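Local atomic coordinates of shikimate dehydrogenase (NADP(+)) (Peptoclostridium difficile, PDB entry 5DZS), a protein that probably catalyses the reversible NADPH-linked reduction of 3-dehydroshikimate to shikimate, a step on the way to chorismate and the aromatic amino acids. Residues S107-M111 with A112-V116; L257-I260 with Y261-K265. All blocks are in the same frame, centred on the assembly; numbering follows the deposited sequence.

How the contacts relate
Contact 1 (107-116) is the C-terminal end of helix 101-111 and the loop that leads into strand 120-124 of the parallel, nucleotide-binding sheet; contact 2 (257-265) is a run of turns inside helix 255-268 near the C-terminus. Their centres are about 17 Å apart, yet they touch through S107 OG and L257 CD2 at 4.0 Å. Y234 of helix 233-248 also joins them, since S107 and M111 pack on it from contact 1 while D258 and Y261 meet it from contact 2. The predicted sites lie nearby: M108 comes within about 4 Å of L209 (NADP(+)), side chain to side chain, and L264 within about 7 Å of V15 and Y211 (shikimate).

Contact 1: residues S107-M111 with A112-V116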
loop_
_atom_site.group_PDB
_atom_site.type_symbol
_atom_site.label_atom_id
_atom_site.label_comp_id
_atom_site.label_asym_id
_atom_site.label_seq_id
_atom_site.Cartn_x
_atom_site.Cartn_y
_atom_site.Cartn_z
ATOM N N SER B 107 9.210 -12.702 5.318
ATOM C CA SER B 107 8.180 -13.449 6.025
ATOM C C SER B 107 8.568 -14.917 6.295
ATOM O O SER B 107 8.463 -15.404 7.443
ATOM C CB SER B 107 6.901 -13.406 5.191
ATOM O OG SER B 107 5.851 -14.085 5.832
ATOM N N MET B 108 9.015 -15.592 5.231
ATOM C CA MET B 108 9.448 -17.003 5.244
ATOM C C MET B 108 10.630 -17.236 6.194
ATOM O O MET B 108 10.671 -18.226 6.923
ATOM C CB MET B 108 9.844 -17.421 3.816
ATOM C CG MET B 108 10.487 -18.802 3.678
ATOM S SD MET B 108 11.101 -19.179 2.004
ATOM C CE MET B 108 12.416 -17.976 1.846
ATOM N N PHE B 109 11.598 -16.328 6.156
ATOM C CA PHE B 109 12.795 -16.417 7.016
ATOM C C PHE B 109 12.441 -16.240 8.486
ATOM O O PHE B 109 12.961 -16.955 9.341
ATOM C CB PHE B 109 13.872 -15.417 6.598
ATOM C CG PHE B 109 14.750 -15.906 5.484
ATOM C CD1 PHE B 109 14.334 -15.833 4.172
ATOM C CD2 PHE B 109 16.002 -16.431 5.751
ATOM C CE1 PHE B 109 15.144 -16.268 3.141
ATOM C CE2 PHE B 109 16.819 -16.884 4.723
ATOM C CZ PHE B 109 16.390 -16.794 3.417
ATOM N N LYS B 110 11.546 -15.304 8.783
ATOM C CA LYS B 110 11.105 -15.097 10.160
ATOM C C LYS B 110 10.347 -16.308 10.667
ATOM O O LYS B 110 10.554 -16.751 11.785
ATOM C CB LYS B 110 10.208 -13.864 10.275
ATOM C CG LYS B 110 10.939 -12.549 10.109
ATOM C CD LYS B 110 9.954 -11.401 10.038
ATOM C CE LYS B 110 10.663 -10.064 9.941
ATOM N NZ LYS B 110 9.721 -8.994 9.523
ATOM N N MET B 111 9.476 -16.855 9.835
ATOM C CA MET B 111 8.673 -18.004 10.232
ATOM C C MET B 111 9.570 -19.213 10.521
ATOM O O MET B 111 9.350 -19.935 11.498
ATOM C CB MET B 111 7.629 -18.302 9.145
ATOM C CG MET B 111 6.773 -19.538 9.363
ATOM S SD MET B 111 7.636 -21.082 9.006
ATOM C CE MET B 111 8.031 -20.887 7.259
ATOM N N ALA B 112 10.590 -19.403 9.685
ATOM C CA ALA B 112 11.523 -20.516 9.826
ATOM C C ALA B 112 12.633 -20.229 10.853
ATOM O O ALA B 112 13.502 -21.072 11.072
ATOM C CB ALA B 112 12.133 -20.842 8.472
ATOM N N ASN B 113 12.609 -19.054 11.482
ATOM C CA ASN B 113 13.626 -18.689 12.474
ATOM C C ASN B 113 15.037 -18.767 11.898
ATOM O O ASN B 113 15.936 -19.335 12.523
ATOM C CB ASN B 113 13.531 -19.587 13.723
ATOM C CG ASN B 113 12.154 -19.570 14.364
ATOM O OD1 ASN B 113 11.581 -20.623 14.654
ATOM N ND2 ASN B 113 11.609 -18.379 14.582
ATOM N N ILE B 114 15.231 -18.198 10.711
ATOM C CA ILE B 114 16.538 -18.181 10.067
ATOM C C ILE B 114 17.054 -16.739 10.014
ATOM O O ILE B 114 16.512 -15.894 9.285
ATOM C CB ILE B 114 16.491 -18.762 8.639
ATOM C CG1 ILE B 114 15.981 -20.205 8.649
ATOM C CG2 ILE B 114 17.875 -18.707 8.003
ATOM C CD1 ILE B 114 15.635 -20.735 7.273
ATOM N N ASP B 115 18.092 -16.461 10.804
ATOM C CA ASP B 115 18.726 -15.148 10.829
ATOM C C ASP B 115 19.936 -15.249 9.912
ATOM O O ASP B 115 20.797 -16.096 10.125
ATOM C CB ASP B 115 19.159 -14.797 12.259
ATOM C CG ASP B 115 19.808 -13.425 12.368
ATOM O OD1 ASP B 115 19.586 -12.566 11.488
ATOM O OD2 ASP B 115 20.540 -13.208 13.360
ATOM N N VAL B 116 20.006 -14.395 8.898
ATOM C CA VAL B 116 21.108 -14.448 7.929
ATOM C C VAL B 116 22.290 -13.558 8.329
ATOM O O VAL B 116 23.316 -13.539 7.647
ATOM C CB VAL B 116 20.631 -14.078 6.499
ATOM C CG1 VAL B 116 19.373 -14.861 6.133
ATOM C CG2 VAL B 116 20.357 -12.592 6.369
#
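Helix 101-111 ends in a Schellman motif: A112 N still bonds to M108 O at 3.0 Å, but N113 takes a positive phi of 57° and the chain breaks out of the helix, so that I114 N reaches F109 O at 2.9 Å in a practically straight N-H...O bond. The second bond of the motif runs from N113 N to K110 O, 3.1 Å, with the donor above the carbonyl plane rather than along a lone pair.

The turn brings the loop alongside the CD2-CE2 side of the F109 ring. I114 sends CG2, the branch anti to its backbone N, to 3.7 Å from F109 CD2, while I114 O sits in the plane of the ring at its edge. V116 points back toward the helix and crosses the F109 side chain at about a right angle, its CG1 resting obliquely against the CD2-CE2 bond, 3.6 Å from F109 CE2. The ring also meets Y136 with planes about 40° apart, and the F109 side chain touches I207 of strand 205-208, which seats the helix end against the parallel sheet. On the other flank M111 bends at chi2 and chi3, folding its CE back to 4.3 Å from A112 CB. K110 stretches back along the helix, where NZ forms a salt bridge with OD2 of D106, one turn earlier.

Contact 2: residues L257-I260 with Y261-K265; sequences LDVI and YNELK
I260 and L264, one turn apart on helix 255-268, lie side by side and point the same way, with I260 CG2 3.6 Å from L264 CD1. I260 holds CG2 anti to its backbone N, which carries that methyl forward along the helix to the leucine. On the exposed side V259 and E263 repeat the i to i+4 pattern: the side chains lie side by side, with V259 CG1 3.8 Å from E263 OE2, a van der Waals contact. N262 folds back over the preceding turn, its CG beside its own N (chi1 -67°), and brings ND2 to 3.0 Å from D258 O, though at an angle too poor for a hydrogen bond; D258 O is taken by N262 N.

Regular alpha-helical bonds fix this spacing. Y261 N to L257 O is 2.8 Å, and L264 N to I260 O is 2.9 Å.

Farther out, Y234 meets three residues of the helix: L257 packs on it, its OH hydrogen-bonds D258 OD1, and its ring is edge-to-face with that of Y261. E263 OE1 has a long, weak ion pair with R22. The helix thus bridges two others, with L257 and I260 against V237 of helix 233-248, and I260 against V23 and I26, and L264 against Q18 and I19, of helix 16-27, which follows strand 2-8 of the mixed sheet.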
loop_
_atom_site.group_PDB
_atom_site.type_symbol
_atom_site.label_atom_id
_atom_site.label_comp_id
_atom_site.label_asym_id
_atom_site.label_seq_id
_atom_site.Cartn_x
_atom_site.Cartn_y
_atom_site.Cartn_z
ATOM N N LEU B 257 -2.726 -15.456 7.239
ATOM C CA LEU B 257 -1.661 -16.215 6.613
ATOM C C LEU B 257 -1.490 -17.611 7.223
ATOM O O LEU B 257 -1.417 -18.601 6.496
ATOM C CB LEU B 257 -0.371 -15.397 6.731
ATOM C CG LEU B 257 0.978 -16.039 6.432
ATOM C CD1 LEU B 257 1.001 -16.769 5.115
ATOM C CD2 LEU B 257 2.049 -14.956 6.465
ATOM N N ASP B 258 -1.392 -17.683 8.541
ATOM C CA ASP B 258 -1.225 -18.966 9.200
ATOM C C ASP B 258 -2.445 -19.847 9.014
ATOM O O ASP B 258 -2.309 -21.063 8.828
ATOM C CB ASP B 258 -0.904 -18.808 10.689
ATOM C CG ASP B 258 0.530 -18.371 10.934
ATOM O OD1 ASP B 258 1.375 -18.518 10.016
ATOM O OD2 ASP B 258 0.815 -17.896 12.056
ATOM N N VAL B 259 -3.636 -19.261 9.094
ATOM C CA VAL B 259 -4.854 -20.055 8.922
ATOM C C VAL B 259 -4.851 -20.664 7.519
ATOM O O VAL B 259 -5.051 -21.866 7.336
ATOM C CB VAL B 259 -6.128 -19.207 9.160
ATOM C CG1 VAL B 259 -7.374 -19.994 8.807
ATOM C CG2 VAL B 259 -6.193 -18.755 10.614
ATOM N N ILE B 260 -4.579 -19.848 6.516
ATOM C CA ILE B 260 -4.585 -20.347 5.163
ATOM C C ILE B 260 -3.477 -21.341 4.866
ATOM O O ILE B 260 -3.702 -22.359 4.197
ATOM C CB ILE B 260 -4.539 -19.183 4.171
ATOM C CG1 ILE B 260 -5.836 -18.376 4.292
ATOM C CG2 ILE B 260 -4.294 -19.711 2.755
ATOM C CD1 ILE B 260 -5.884 -17.134 3.428
ATOM N N TYR B 261 -2.265 -21.043 5.335
ATOM C CA TYR B 261 -1.137 -21.922 5.136
ATOM C C TYR B 261 -1.353 -23.299 5.779
ATOM O O TYR B 261 -1.100 -24.314 5.148
ATOM C CB TYR B 261 0.124 -21.275 5.732
ATOM C CG TYR B 261 1.341 -22.184 5.834
ATOM C CD1 TYR B 261 2.083 -22.524 4.710
ATOM C CD2 TYR B 261 1.770 -22.684 7.066
ATOM C CE1 TYR B 261 3.197 -23.334 4.798
ATOM C CE2 TYR B 261 2.889 -23.505 7.155
ATOM C CZ TYR B 261 3.600 -23.821 6.014
ATOM O OH TYR B 261 4.720 -24.641 6.076
ATOM N N ASN B 262 -1.805 -23.323 7.025
ATOM C CA ASN B 262 -2.028 -24.601 7.706
ATOM C C ASN B 262 -3.136 -25.416 7.056
ATOM O O ASN B 262 -3.031 -26.647 6.944
ATOM C CB ASN B 262 -2.313 -24.383 9.197
ATOM C CG ASN B 262 -1.105 -23.846 9.950
ATOM O OD1 ASN B 262 0.034 -24.232 9.688
ATOM N ND2 ASN B 262 -1.355 -22.962 10.905
ATOM N N GLU B 263 -4.211 -24.749 6.634
ATOM C CA GLU B 263 -5.309 -25.462 5.995
ATOM C C GLU B 263 -4.860 -26.002 4.640
ATOM O O GLU B 263 -5.200 -27.132 4.280
ATOM C CB GLU B 263 -6.582 -24.594 5.910
ATOM C CG GLU B 263 -7.233 -24.365 7.279
ATOM C CD GLU B 263 -8.528 -23.571 7.212
ATOM O OE1 GLU B 263 -8.926 -23.183 6.086
ATOM O OE2 GLU B 263 -9.136 -23.337 8.291
ATOM N N LEU B 264 -4.072 -25.228 3.900
ATOM C CA LEU B 264 -3.588 -25.678 2.587
ATOM C C LEU B 264 -2.540 -26.768 2.686
ATOM O O LEU B 264 -2.528 -27.704 1.882
ATOM C CB LEU B 264 -3.015 -24.506 1.785
ATOM C CG LEU B 264 -4.019 -23.545 1.181
ATOM C CD1 LEU B 264 -3.259 -22.365 0.595
ATOM C CD2 LEU B 264 -4.859 -24.238 0.117
ATOM N N LYS B 265 -1.671 -26.656 3.686
ATOM C CA LYS B 265 -0.600 -27.624 3.907
ATOM C C LYS B 265 -1.147 -29.042 4.148
ATOM O O LYS B 265 -0.430 -30.024 3.956
ATOM C CB LYS B 265 0.282 -27.124 5.055
ATOM C CG LYS B 265 1.481 -27.970 5.427
ATOM C CD LYS B 265 2.517 -27.079 6.102
ATOM C CE LYS B 265 3.526 -27.851 6.930
ATOM N NZ LYS B 265 2.925 -28.320 8.208
#